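Local coordinates for neutral ceramidase (Pseudomonas aeruginosa, PDB 2ZWS), which hydrolyses the N-acyl bond of ceramides to give sphingosine and free fatty acid, and also runs the reverse synthesis, using one zinc ion per subunit, at residues 161-164 against 165-169; 170-173 against 174-177; 552-555 against 556-559; 129-132 against 133-137. All blocks are in the same frame, centred on the assembly; numbering follows the deposited sequence. Where two conformers were deposited one is given.

Interaction 1 (161-164 against 165-169); sequences SLLS and HLKNP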
ATOM      1  N   SER A 161     -11.703  14.144  10.730  1.00 17.75           N
ATOM      2  CA  SER A 161     -12.173  15.459  10.293  1.00 18.56           C
ATOM      3  C   SER A 161     -13.692  15.510  10.389  1.00 18.34           C
ATOM      4  O   SER A 161     -14.382  15.759   9.391  1.00 18.07           O
ATOM      5  CB  SER A 161     -11.703  15.724   8.864  1.00 18.64           C
ATOM      6  OG  SER A 161     -10.312  15.969   8.902  1.00 21.01           O
ATOM      7  N   LEU A 162     -14.196  15.273  11.602  1.00 18.66           N
ATOM      8  CA  LEU A 162     -15.631  15.120  11.822  1.00 19.67           C
ATOM      9  C   LEU A 162     -16.412  16.410  11.541  1.00 20.03           C
ATOM     10  O   LEU A 162     -17.549  16.359  11.068  1.00 21.25           O
ATOM     11  CB  LEU A 162     -15.911  14.580  13.224  1.00 20.44           C
ATOM     12  CG  LEU A 162     -17.328  14.017  13.437  1.00 22.35           C
ATOM     13  CD1 LEU A 162     -17.758  13.049  12.329  1.00 22.24           C
ATOM     14  CD2 LEU A 162     -17.426  13.336  14.786  1.00 24.77           C
ATOM     15  N   LEU A 163     -15.789  17.554  11.776  1.00 20.49           N
ATOM     16  CA  LEU A 163     -16.459  18.833  11.538  1.00 20.73           C
ATOM     17  C   LEU A 163     -16.898  18.953  10.073  1.00 20.69           C
ATOM     18  O   LEU A 163     -18.015  19.402   9.790  1.00 20.40           O
ATOM     19  CB  LEU A 163     -15.517  19.975  11.911  1.00 21.34           C
ATOM     20  CG  LEU A 163     -15.987  21.405  11.691  1.00 24.07           C
ATOM     21  CD1 LEU A 163     -15.295  22.241  12.732  1.00 26.85           C
ATOM     22  CD2 LEU A 163     -15.638  21.897  10.296  1.00 24.90           C
ATOM     23  N   SER A 164     -16.020  18.540   9.147  1.00 19.94           N
ATOM     24  CA  SER A 164     -16.306  18.616   7.715  1.00 19.92           C
ATOM     25  C   SER A 164     -17.336  17.569   7.315  1.00 19.61           C
ATOM     26  O   SER A 164     -18.223  17.834   6.506  1.00 19.87           O
ATOM     27  CB  SER A 164     -15.021  18.396   6.898  1.00 20.47           C
ATOM     28  OG  SER A 164     -14.096  19.441   7.095  1.00 23.67           O
ATOM     29  N   HIS A 165     -17.226  16.379   7.899  1.00 18.83           N
ATOM     30  CA  HIS A 165     -18.140  15.281   7.577  1.00 18.53           C
ATOM     31  C   HIS A 165     -19.592  15.682   7.894  1.00 18.86           C
ATOM     32  O   HIS A 165     -20.519  15.374   7.150  1.00 18.39           O
ATOM     33  CB  HIS A 165     -17.768  14.027   8.358  1.00 18.55           C
ATOM     34  CG  HIS A 165     -18.725  12.882   8.190  1.00 18.02           C
ATOM     35  ND1 HIS A 165     -18.725  12.059   7.081  1.00 17.26           N
ATOM     36  CD2 HIS A 165     -19.718  12.432   8.995  1.00 18.01           C
ATOM     37  CE1 HIS A 165     -19.663  11.136   7.227  1.00 17.72           C
ATOM     38  NE2 HIS A 165     -20.295  11.353   8.373  1.00 18.36           N
ATOM     39  N   LEU A 166     -19.748  16.373   9.016  1.00 19.12           N
ATOM     40  CA  LEU A 166     -21.059  16.813   9.488  1.00 19.61           C
ATOM     41  C   LEU A 166     -21.662  17.917   8.642  1.00 20.32           C
ATOM     42  O   LEU A 166     -22.836  18.268   8.849  1.00 21.30           O
ATOM     43  CB  LEU A 166     -20.968  17.238  10.954  1.00 19.51           C
ATOM     44  CG  LEU A 166     -20.576  16.119  11.921  1.00 20.27           C
ATOM     45  CD1 LEU A 166     -20.314  16.689  13.327  1.00 19.99           C
ATOM     46  CD2 LEU A 166     -21.613  15.022  11.972  1.00 22.33           C
ATOM     47  N   LYS A 167     -20.891  18.488   7.715  1.00 20.53           N
ATOM     48  CA  LYS A 167     -21.445  19.494   6.806  1.00 21.56           C
ATOM     49  C   LYS A 167     -22.259  18.858   5.681  1.00 21.13           C
ATOM     50  O   LYS A 167     -22.962  19.560   4.957  1.00 20.31           O
ATOM     51  CB  LYS A 167     -20.360  20.393   6.203  1.00 22.57           C
ATOM     52  CG  LYS A 167     -19.481  21.175   7.189  1.00 25.77           C
ATOM     53  CD  LYS A 167     -20.282  22.140   8.045  1.00 29.00           C
ATOM     54  CE  LYS A 167     -19.358  23.156   8.701  1.00 33.85           C
ATOM     55  NZ  LYS A 167     -20.005  23.829   9.864  1.00 34.84           N
ATOM     56  N   ASN A 168     -22.147  17.537   5.494  1.00 20.84           N
ATOM     57  CA  ASN A 168     -22.934  16.848   4.470  1.00 21.59           C
ATOM     58  C   ASN A 168     -24.386  16.697   4.912  1.00 22.63           C
ATOM     59  O   ASN A 168     -24.640  16.352   6.062  1.00 23.09           O
ATOM     60  CB  ASN A 168     -22.350  15.467   4.177  1.00 21.24           C
ATOM     61  CG  ASN A 168     -20.949  15.543   3.579  1.00 20.24           C
ATOM     62  OD1 ASN A 168     -20.748  16.086   2.490  1.00 19.85           O
ATOM     63  ND2 ASN A 168     -19.976  15.012   4.310  1.00 17.39           N
ATOM     64  N   PRO A 169     -25.341  16.955   3.999  1.00 23.89           N
ATOM     65  CA  PRO A 169     -26.763  16.830   4.355  1.00 24.33           C
ATOM     66  C   PRO A 169     -27.278  15.392   4.337  1.00 24.95           C
ATOM     67  O   PRO A 169     -28.422  15.141   4.721  1.00 26.00           O
ATOM     68  CB  PRO A 169     -27.462  17.620   3.246  1.00 24.73           C
ATOM     69  CG  PRO A 169     -26.572  17.491   2.077  1.00 24.93           C
ATOM     70  CD  PRO A 169     -25.155  17.412   2.611  1.00 23.67           C
TER
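Leu162 and Leu166 meet across the single turn of helix 162-165, which runs on into a type I beta turn from His165 to Asn168. The backbone bonds come first. Leu166 N donates to Leu162 O at 3.0 Å, and His165 N gives a longer bond to Ser161 O. Past them the pattern tightens: Lys167 N binds Ser164 O at 3.0 Å, a three-residue step. Its donor stands well above that carbonyl plane, as the path leaves the helix.

The apolar contacts lie on one flank. CG of Leu162 is 4.0 Å from CD1 of Leu166. The CG of Leu162 is swung away from its own backbone N (chi1 -164°). This turns CD1 of Leu162 to the imidazole of His165, 3.9 Å from CD2. The methyl meets the ring at a slant.

Lys167 folds back at chi2, bringing its aliphatic CG 3.5 Å from the backbone O of Leu163.

The polar ends bond to neighbouring parts of the protein. Ser164 OG bonds Glu459 and Ser161 OG bonds Glu461, while His165 NE2 bonds the backbone O of Tyr174. Ser161 lies about 8 Å, side chain to side chain, from Ser250, the probable nucleophile, so the start of this turn lies near the probable active site.

Asn168 closes the turn twice over. Its backbone N and its ND2 both reach His165 O from the same face of that carbonyl. The side chain's other bonds go to Thr451 through OD1 and Glu454 through ND2. The ND2 to His165 O bond is 2.9 Å long and bent to 132° at the hydrogen.

Interaction 2 (170-173 against 174-177); sequences DIAG and YEDG. Unlike the reference sequence in segment 170-173: Ala172 (reference Val).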
ATOM      1  N   ASP A 170     -26.440  14.457   3.893  1.00 24.74           N
ATOM      2  CA  ASP A 170     -26.873  13.104   3.567  1.00 24.37           C
ATOM      3  C   ASP A 170     -26.095  12.004   4.310  1.00 23.86           C
ATOM      4  O   ASP A 170     -25.636  11.042   3.686  1.00 24.04           O
ATOM      5  CB  ASP A 170     -26.757  12.891   2.044  1.00 24.88           C
ATOM      6  CG  ASP A 170     -25.289  12.961   1.529  1.00 25.84           C
ATOM      7  OD1 ASP A 170     -24.457  13.707   2.096  1.00 24.83           O
ATOM      8  OD2 ASP A 170     -24.983  12.275   0.528  1.00 28.42           O
ATOM      9  N   ILE A 171     -25.983  12.109   5.630  1.00 22.12           N
ATOM     10  CA  ILE A 171     -25.119  11.179   6.374  1.00 21.68           C
ATOM     11  C   ILE A 171     -25.821  10.094   7.192  1.00 21.17           C
ATOM     12  O   ILE A 171     -25.230   9.556   8.125  1.00 21.66           O
ATOM     13  CB  ILE A 171     -24.071  11.910   7.252  1.00 21.40           C
ATOM     14  CG1 ILE A 171     -24.731  12.686   8.408  1.00 21.59           C
ATOM     15  CG2 ILE A 171     -23.221  12.822   6.407  1.00 20.85           C
ATOM     16  CD1 ILE A 171     -23.755  13.145   9.485  1.00 21.53           C
ATOM     17  N   ALA A 172     -27.074   9.779   6.866  1.00 21.58           N
ATOM     18  CA  ALA A 172     -27.746   8.662   7.541  1.00 21.80           C
ATOM     19  C   ALA A 172     -26.963   7.369   7.334  1.00 21.94           C
ATOM     20  O   ALA A 172     -26.577   7.049   6.214  1.00 22.52           O
ATOM     21  CB  ALA A 172     -29.171   8.495   7.039  1.00 22.06           C
ATOM     22  N   GLY A 173     -26.719   6.647   8.426  1.00 21.81           N
ATOM     23  CA  GLY A 173     -25.894   5.437   8.398  1.00 21.19           C
ATOM     24  C   GLY A 173     -24.410   5.738   8.606  1.00 20.22           C
ATOM     25  O   GLY A 173     -23.610   4.819   8.712  1.00 20.95           O
ATOM     26  N   TYR A 174     -24.056   7.021   8.660  1.00 18.74           N
ATOM     27  CA  TYR A 174     -22.668   7.475   8.850  1.00 18.39           C
ATOM     28  C   TYR A 174     -22.585   8.619   9.865  1.00 18.68           C
ATOM     29  O   TYR A 174     -21.695   9.462   9.782  1.00 18.43           O
ATOM     30  CB  TYR A 174     -22.048   7.913   7.502  1.00 17.85           C
ATOM     31  CG  TYR A 174     -22.172   6.860   6.430  1.00 16.95           C
ATOM     32  CD1 TYR A 174     -23.202   6.907   5.485  1.00 16.64           C
ATOM     33  CD2 TYR A 174     -21.280   5.792   6.374  1.00 16.67           C
ATOM     34  CE1 TYR A 174     -23.348   5.934   4.530  1.00 15.76           C
ATOM     35  CE2 TYR A 174     -21.415   4.808   5.408  1.00 16.26           C
ATOM     36  CZ  TYR A 174     -22.437   4.882   4.485  1.00 16.32           C
ATOM     37  OH  TYR A 174     -22.542   3.881   3.545  1.00 18.55           O
ATOM     38  N   GLU A 175     -23.513   8.619  10.830  1.00 18.82           N
ATOM     39  CA  GLU A 175     -23.637   9.686  11.821  0.50 19.09           C
ATOM     40  C   GLU A 175     -22.460   9.762  12.792  1.00 19.25           C
ATOM     41  O   GLU A 175     -22.227  10.814  13.416  1.00 19.47           O
ATOM     42  CB  GLU A 175     -24.954   9.542  12.600  0.50 19.01           C
ATOM     43  CG  GLU A 175     -26.213   9.484  11.712  0.50 20.25           C
ATOM     44  CD  GLU A 175     -26.649   8.067  11.356  0.50 20.84           C
ATOM     45  OE1 GLU A 175     -27.871   7.853  11.110  0.50 22.25           O
ATOM     46  OE2 GLU A 175     -25.789   7.151  11.332  0.50 19.57           O
ATOM     47  N   ASP A 176     -21.726   8.647  12.921  1.00 19.26           N
ATOM     48  CA  ASP A 176     -20.486   8.581  13.739  1.00 19.13           C
ATOM     49  C   ASP A 176     -19.234   9.000  12.943  1.00 18.96           C
ATOM     50  O   ASP A 176     -18.136   9.063  13.498  1.00 19.54           O
ATOM     51  CB  ASP A 176     -20.293   7.194  14.391  1.00 18.98           C
ATOM     52  CG  ASP A 176     -20.191   6.054  13.378  1.00 20.37           C
ATOM     53  OD1 ASP A 176     -19.956   4.892  13.811  1.00 21.89           O
ATOM     54  OD2 ASP A 176     -20.338   6.297  12.161  1.00 19.77           O
ATOM     55  N   GLY A 177     -19.417   9.322  11.660  1.00 18.46           N
ATOM     56  CA  GLY A 177     -18.317   9.706  10.767  1.00 18.20           C
ATOM     57  C   GLY A 177     -17.500   8.551  10.194  1.00 18.34           C
ATOM     58  O   GLY A 177     -16.556   8.790   9.443  1.00 18.38           O
TER
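Glu175 reaches back to Gly173, and its side chain can be followed outward from CB. Beyond CB, CG lies 3.7 Å from Ile171 O. The chain then bends sharply at chi2 (93°), which turns the carboxylate back over the preceding backbone. CD comes 3.3 Å from Gly173 N. OE1 takes the hydrogen bond from Gly173 N at 3.2 Å. That bond is nearly straight, 172° at the hydrogen, but the N-H comes from above the carboxylate plane and not from within it. OE1 also lies near CA of Ala172, and OE2 faces the backbone of Gly173. Glu175 was modelled in two conformers, so the bond to Gly173 N holds for one of them and is doubtful as a permanent grip.

The backbone underneath is a type II beta turn from Ile171 to Tyr174, closed by Tyr174 N donating to Ile171 O at 2.8 Å. A type I turn from Tyr174 to Gly177 follows directly. The two share Tyr174 and form part of the surface loop between helix 162-165 and strand 181-189. Gly173 takes a positive phi (88°), a backbone conformation that glycine adopts readily.

Tyr174 sets its ring over its own preceding peptide. Gly173 C lies over one face of the ring, 3.3 Å from CG, while Ala172 O approaches obliquely, 3.5 Å from CD1. The ring also touches Val414, Val418 and Arg422 of helix 414-428. Asp170 makes a salt bridge to Arg419 of the same helix. CD1 of Ile171 lies 4.2 Å from CA of Glu175.

Interaction 3 (552-555 against 556-559); sequences DLRT and EKTF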
ATOM      1  N   ASP A 552      21.944  -4.013  -1.656  1.00 16.69           N
ATOM      2  CA  ASP A 552      21.134  -5.121  -2.167  1.00 15.85           C
ATOM      3  C   ASP A 552      19.870  -5.203  -1.302  1.00 14.61           C
ATOM      4  O   ASP A 552      19.960  -5.331  -0.087  1.00 14.81           O
ATOM      5  CB  ASP A 552      21.922  -6.434  -2.136  1.00 17.30           C
ATOM      6  CG  ASP A 552      21.276  -7.538  -2.960  1.00 19.98           C
ATOM      7  OD1 ASP A 552      20.060  -7.800  -2.810  1.00 18.89           O
ATOM      8  OD2 ASP A 552      21.995  -8.147  -3.792  1.00 23.23           O
ATOM      9  N   LEU A 553      18.699  -5.150  -1.928  1.00 14.10           N
ATOM     10  CA  LEU A 553      17.413  -5.202  -1.182  1.00 13.77           C
ATOM     11  C   LEU A 553      17.105  -6.562  -0.614  1.00 13.88           C
ATOM     12  O   LEU A 553      16.171  -6.725   0.187  1.00 13.65           O
ATOM     13  CB  LEU A 553      16.270  -4.828  -2.111  1.00 13.25           C
ATOM     14  CG  LEU A 553      16.463  -3.526  -2.864  1.00 15.62           C
ATOM     15  CD1 LEU A 553      15.234  -3.207  -3.702  1.00 17.08           C
ATOM     16  CD2 LEU A 553      16.704  -2.431  -1.921  1.00 17.97           C
ATOM     17  N   ARG A 554      17.866  -7.552  -1.075  1.00 13.94           N
ATOM     18  CA  ARG A 554      17.665  -8.939  -0.674  1.00 13.58           C
ATOM     19  C   ARG A 554      16.221  -9.409  -0.954  1.00 14.20           C
ATOM     20  O   ARG A 554      15.571 -10.050  -0.135  1.00 13.74           O
ATOM     21  CB  ARG A 554      18.113  -9.165   0.777  1.00 13.49           C
ATOM     22  CG  ARG A 554      19.603  -8.811   0.945  1.00 14.32           C
ATOM     23  CD  ARG A 554      20.267  -9.493   2.118  1.00 16.85           C
ATOM     24  NE  ARG A 554      20.390 -10.942   1.942  1.00 17.11           N
ATOM     25  CZ  ARG A 554      21.332 -11.543   1.217  1.00 16.02           C
ATOM     26  NH1 ARG A 554      21.335 -12.869   1.141  1.00 17.82           N
ATOM     27  NH2 ARG A 554      22.243 -10.823   0.564  1.00 16.07           N
ATOM     28  N   THR A 555      15.763  -9.036  -2.144  1.00 13.83           N
ATOM     29  CA  THR A 555      14.428  -9.312  -2.631  1.00 14.43           C
ATOM     30  C   THR A 555      14.215 -10.844  -2.645  1.00 14.23           C
ATOM     31  O   THR A 555      15.070 -11.607  -3.187  1.00 15.31           O
ATOM     32  CB  THR A 555      14.296  -8.698  -4.025  1.00 14.49           C
ATOM     33  OG1 THR A 555      14.517  -7.272  -3.965  1.00 16.11           O
ATOM     34  CG2 THR A 555      12.939  -9.021  -4.671  1.00 15.21           C
ATOM     35  N   GLU A 556      13.103 -11.296  -2.055  1.00 14.69           N
ATOM     36  CA  GLU A 556      12.740 -12.722  -1.931  1.00 15.64           C
ATOM     37  C   GLU A 556      13.705 -13.494  -1.040  1.00 16.16           C
ATOM     38  O   GLU A 556      13.656 -14.737  -0.969  1.00 18.00           O
ATOM     39  CB  GLU A 556      12.601 -13.408  -3.300  1.00 15.95           C
ATOM     40  CG  GLU A 556      11.559 -12.743  -4.250  1.00 16.83           C
ATOM     41  CD  GLU A 556      10.100 -12.866  -3.785  1.00 18.58           C
ATOM     42  OE1 GLU A 556       9.750 -13.752  -2.982  1.00 22.03           O
ATOM     43  OE2 GLU A 556       9.274 -12.130  -4.320  1.00 16.60           O
ATOM     44  N   LYS A 557      14.602 -12.745  -0.395  1.00 15.56           N
ATOM     45  CA  LYS A 557      15.526 -13.310   0.583  0.50 16.11           C
ATOM     46  C   LYS A 557      15.395 -12.597   1.930  1.00 15.41           C
ATOM     47  O   LYS A 557      14.309 -12.073   2.246  1.00 15.13           O
ATOM     48  CB  LYS A 557      16.954 -13.328   0.027  0.50 15.92           C
ATOM     49  CG  LYS A 557      17.078 -14.176  -1.263  0.50 16.75           C
ATOM     50  CD  LYS A 557      18.462 -14.031  -1.889  0.50 17.63           C
ATOM     51  CE  LYS A 557      19.454 -15.007  -1.265  0.50 19.52           C
ATOM     52  NZ  LYS A 557      20.838 -14.810  -1.795  0.50 19.80           N
ATOM     53  N   THR A 558      16.457 -12.564   2.737  1.00 15.27           N
ATOM     54  CA  THR A 558      16.333 -12.034   4.079  1.00 14.80           C
ATOM     55  C   THR A 558      17.646 -11.499   4.626  1.00 14.68           C
ATOM     56  O   THR A 558      18.729 -11.935   4.254  1.00 14.67           O
ATOM     57  CB  THR A 558      15.767 -13.131   5.050  1.00 15.27           C
ATOM     58  OG1 THR A 558      15.532 -12.583   6.355  1.00 15.22           O
ATOM     59  CG2 THR A 558      16.696 -14.368   5.108  1.00 16.00           C
ATOM     60  N   PHE A 559      17.549 -10.531   5.516  1.00 13.56           N
ATOM     61  CA  PHE A 559      18.724 -10.059   6.254  1.00 14.16           C
ATOM     62  C   PHE A 559      19.022 -10.896   7.479  1.00 14.66           C
ATOM     63  O   PHE A 559      20.071 -10.709   8.121  1.00 15.23           O
ATOM     64  CB  PHE A 559      18.534  -8.590   6.669  1.00 14.17           C
ATOM     65  CG  PHE A 559      18.615  -7.628   5.513  1.00 14.25           C
ATOM     66  CD1 PHE A 559      19.864  -7.253   4.995  1.00 13.94           C
ATOM     67  CD2 PHE A 559      17.460  -7.134   4.900  1.00 13.78           C
ATOM     68  CE1 PHE A 559      19.963  -6.382   3.927  1.00 14.83           C
ATOM     69  CE2 PHE A 559      17.550  -6.251   3.821  1.00 13.40           C
ATOM     70  CZ  PHE A 559      18.811  -5.888   3.312  1.00 14.20           C
TER
HETATM   71  O   HOH W   1      19.173 -14.188   2.554  1.00 16.66           O
HETATM   72  O   HOH W   2      22.651 -15.241   0.106  1.00 40.61           O
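NH1 of Arg554 donates to two waters, each 2.9 Å away. Both waters sit at the guanidinium edge, in its plane. Water 1 also accepts from Thr558 N. Lys557 was modelled in two conformers. In one of them its NZ donates to water 2 and lies 3.6 Å from NH1 of Arg554, so this closeness of like charges is doubtful. NH2 of Arg554 forms a salt bridge with Glu631.

NE of Arg554 donates to Thr558 O at 3.0 Å, from above the carbonyl plane. A bend at chi3 (68°) turns the guanidinium toward Thr558, and the chain passes over Phe559 on the way. CD of Arg554 makes a CH-pi contact over one face of the ring, 3.9 Å from its centroid. The guanidinium and ring planes stand 61° apart.

Lys557 N bonds Arg554 O at 2.9 Å, closing the bend. Before it, Asp552 OD1 uses its anti lone pair to accept from Arg554 N. Thr558 OG1 bonds Leu560 O and the backbone N of Asp579, itself a magnesium ligand. An Asx turn leading into a type II beta turn forms the last part of the connection between strands 539-545 and 560-566, beside the magnesium site.

Interaction 4 (129-132 against 133-137); sequences GIVR and SIERA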
ATOM      1  N   GLY A 129       8.473  -6.466  -8.443  1.00 11.70           N
ATOM      2  CA  GLY A 129       7.717  -7.354  -7.548  1.00 11.17           C
ATOM      3  C   GLY A 129       6.233  -7.435  -7.889  1.00 10.68           C
ATOM      4  O   GLY A 129       5.612  -8.500  -7.740  1.00 10.72           O
ATOM      5  N   ILE A 130       5.651  -6.331  -8.356  1.00 10.72           N
ATOM      6  CA  ILE A 130       4.254  -6.387  -8.808  1.00 11.19           C
ATOM      7  C   ILE A 130       4.157  -7.362  -9.984  1.00 10.39           C
ATOM      8  O   ILE A 130       3.282  -8.269 -10.031  1.00 11.62           O
ATOM      9  CB  ILE A 130       3.717  -4.999  -9.204  1.00 11.44           C
ATOM     10  CG1 ILE A 130       3.538  -4.149  -7.937  1.00  9.90           C
ATOM     11  CG2 ILE A 130       2.393  -5.110  -9.992  1.00 10.43           C
ATOM     12  CD1 ILE A 130       3.239  -2.627  -8.164  1.00 11.58           C
ATOM     13  N   VAL A 131       5.058  -7.205 -10.951  1.00 11.01           N
ATOM     14  CA  VAL A 131       5.046  -8.131 -12.091  1.00 12.35           C
ATOM     15  C   VAL A 131       5.269  -9.588 -11.614  1.00 11.94           C
ATOM     16  O   VAL A 131       4.556 -10.492 -12.030  1.00 12.46           O
ATOM     17  CB  VAL A 131       6.088  -7.703 -13.155  1.00 12.73           C
ATOM     18  CG1 VAL A 131       6.219  -8.784 -14.272  1.00 14.36           C
ATOM     19  CG2 VAL A 131       5.724  -6.347 -13.747  1.00 13.82           C
ATOM     20  N   ARG A 132       6.199  -9.809 -10.694  1.00 11.24           N
ATOM     21  CA  ARG A 132       6.475 -11.171 -10.207  1.00 12.49           C
ATOM     22  C   ARG A 132       5.239 -11.742  -9.506  1.00 12.19           C
ATOM     23  O   ARG A 132       4.932 -12.910  -9.620  1.00 12.21           O
ATOM     24  CB  ARG A 132       7.649 -11.120  -9.244  1.00 13.76           C
ATOM     25  CG  ARG A 132       8.225 -12.484  -8.866  1.00 14.98           C
ATOM     26  CD  ARG A 132       9.436 -12.350  -7.863  1.00 16.77           C
ATOM     27  NE  ARG A 132      10.251 -11.164  -8.148  1.00 21.36           N
ATOM     28  CZ  ARG A 132      10.380 -10.089  -7.358  1.00 19.83           C
ATOM     29  NH1 ARG A 132       9.821 -10.026  -6.123  1.00 15.83           N
ATOM     30  NH2 ARG A 132      11.110  -9.071  -7.810  1.00 21.49           N
ATOM     31  N   SER A 133       4.477 -10.898  -8.806  1.00 10.94           N
ATOM     32  CA  SER A 133       3.270 -11.415  -8.097  1.00 11.88           C
ATOM     33  C   SER A 133       2.230 -11.936  -9.105  1.00 11.05           C
ATOM     34  O   SER A 133       1.570 -12.968  -8.868  1.00 10.81           O
ATOM     35  CB  SER A 133       2.682 -10.363  -7.140  1.00 12.47           C
ATOM     36  OG  SER A 133       2.015  -9.350  -7.847  1.00 12.00           O
ATOM     37  N   ILE A 134       2.112 -11.254 -10.249  1.00 10.92           N
ATOM     38  CA  ILE A 134       1.164 -11.649 -11.292  1.00 11.97           C
ATOM     39  C   ILE A 134       1.638 -12.910 -11.971  1.00 12.63           C
ATOM     40  O   ILE A 134       0.843 -13.816 -12.208  1.00 12.45           O
ATOM     41  CB  ILE A 134       0.956 -10.495 -12.302  1.00 10.80           C
ATOM     42  CG1 ILE A 134       0.279  -9.277 -11.631  1.00 10.06           C
ATOM     43  CG2 ILE A 134       0.069 -10.906 -13.504  1.00 12.66           C
ATOM     44  CD1 ILE A 134       0.345  -7.940 -12.465  1.00 11.85           C
ATOM     45  N   GLU A 135       2.937 -12.991 -12.233  1.00 12.94           N
ATOM     46  CA  GLU A 135       3.533 -14.200 -12.810  1.00 14.53           C
ATOM     47  C   GLU A 135       3.282 -15.408 -11.918  1.00 14.04           C
ATOM     48  O   GLU A 135       2.944 -16.510 -12.408  1.00 15.65           O
ATOM     49  CB  GLU A 135       5.023 -13.975 -12.993  1.00 15.83           C
ATOM     50  CG  GLU A 135       5.307 -12.989 -14.080  1.00 18.57           C
ATOM     51  CD  GLU A 135       6.801 -12.767 -14.273  1.00 23.28           C
ATOM     52  OE1 GLU A 135       7.572 -12.885 -13.294  1.00 26.07           O
ATOM     53  OE2 GLU A 135       7.195 -12.457 -15.407  1.00 27.75           O
ATOM     54  N   ARG A 136       3.450 -15.217 -10.608  1.00 13.16           N
ATOM     55  CA  ARG A 136       3.217 -16.297  -9.667  1.00 13.76           C
ATOM     56  C   ARG A 136       1.750 -16.686  -9.624  1.00 13.45           C
ATOM     57  O   ARG A 136       1.426 -17.869  -9.617  1.00 14.13           O
ATOM     58  CB  ARG A 136       3.728 -15.962  -8.270  1.00 14.10           C
ATOM     59  CG  ARG A 136       5.227 -15.841  -8.259  1.00 14.19           C
ATOM     60  CD  ARG A 136       5.766 -15.320  -6.941  1.00 14.28           C
ATOM     61  NE  ARG A 136       7.211 -15.564  -6.858  1.00 17.47           N
ATOM     62  CZ  ARG A 136       7.972 -15.215  -5.819  1.00 19.27           C
ATOM     63  NH1 ARG A 136       7.442 -14.575  -4.782  1.00 19.14           N
ATOM     64  NH2 ARG A 136       9.276 -15.494  -5.827  1.00 19.44           N
ATOM     65  N   ALA A 137       0.867 -15.694  -9.600  1.00 13.34           N
ATOM     66  CA  ALA A 137      -0.557 -15.951  -9.591  1.00 13.59           C
ATOM     67  C   ALA A 137      -1.023 -16.704 -10.827  1.00 13.76           C
ATOM     68  O   ALA A 137      -1.755 -17.679 -10.708  1.00 14.37           O
ATOM     69  CB  ALA A 137      -1.350 -14.660  -9.400  1.00 13.30           C
TER
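Helix 120-138 packs against strands 5-13, 41-49 and 55-61 of the large mixed sheet, and residues 129-137 form about two and a half of its turns. Regular alpha-helical bonds join the segments, among them Glu135 N to Val131 O at 3.0 Å and Arg136 N to Arg132 O at 2.9 Å.

Ile130 O is gripped twice. Ile134 N donates to it at 3.2 Å, and the hydroxyl of Ser133 donates at 2.7 Å. Ser133 OG stands between its own backbone N and carbonyl carbon (chi1 74°), which turns it back to that oxygen. This satisfies a buried hydroxyl on the side that packs on Ala42, Ala44 and Val59. CG2 of Ile130 touches CD1 of Ile134 at 4.3 Å, and both side chains also meet helix 68-81.

On another side Glu135, extended beyond CG, passes at an angle across Val131, its OE2 4.0 Å from CG1 of Val131. That carboxylate is held by Lys81 in a salt bridge and by the hydroxyl of Tyr82.

Arg132 and Arg136 run side by side, pointing the same way. NH1 of each forms a salt bridge with Glu556, an anion that probably offsets their like charges. Arg136 NH1 also bonds Lys11 O, and Arg132 NH1 bonds Asp13 O. Their guanidinium planes are 68° apart. CD of Arg132 lies over one face of the Arg136 guanidinium, 3.7 Å from NH2.

Overall arrangement
Along the chain the order is interaction 4, interaction 1, interaction 2, interaction 3. Interactions 1 and 2 adjoin, centres 9 Å apart, in the region from helix 162-165 to strand 181-189. A hydrogen bond between His165 and Tyr174 joins them, and both pack on helix 414-428. Interactions 3 and 4 form a second pair, centres about 17 Å apart. The salt bridges of Glu556 join them, tying the C-terminal family region to helix 120-138 of the N-terminal one. The pairs lie on opposite sides of the chain's centre, 39 to 46 Å apart between centres. Interaction 1 starts near the zinc site, and interaction 3 lies beside the magnesium site.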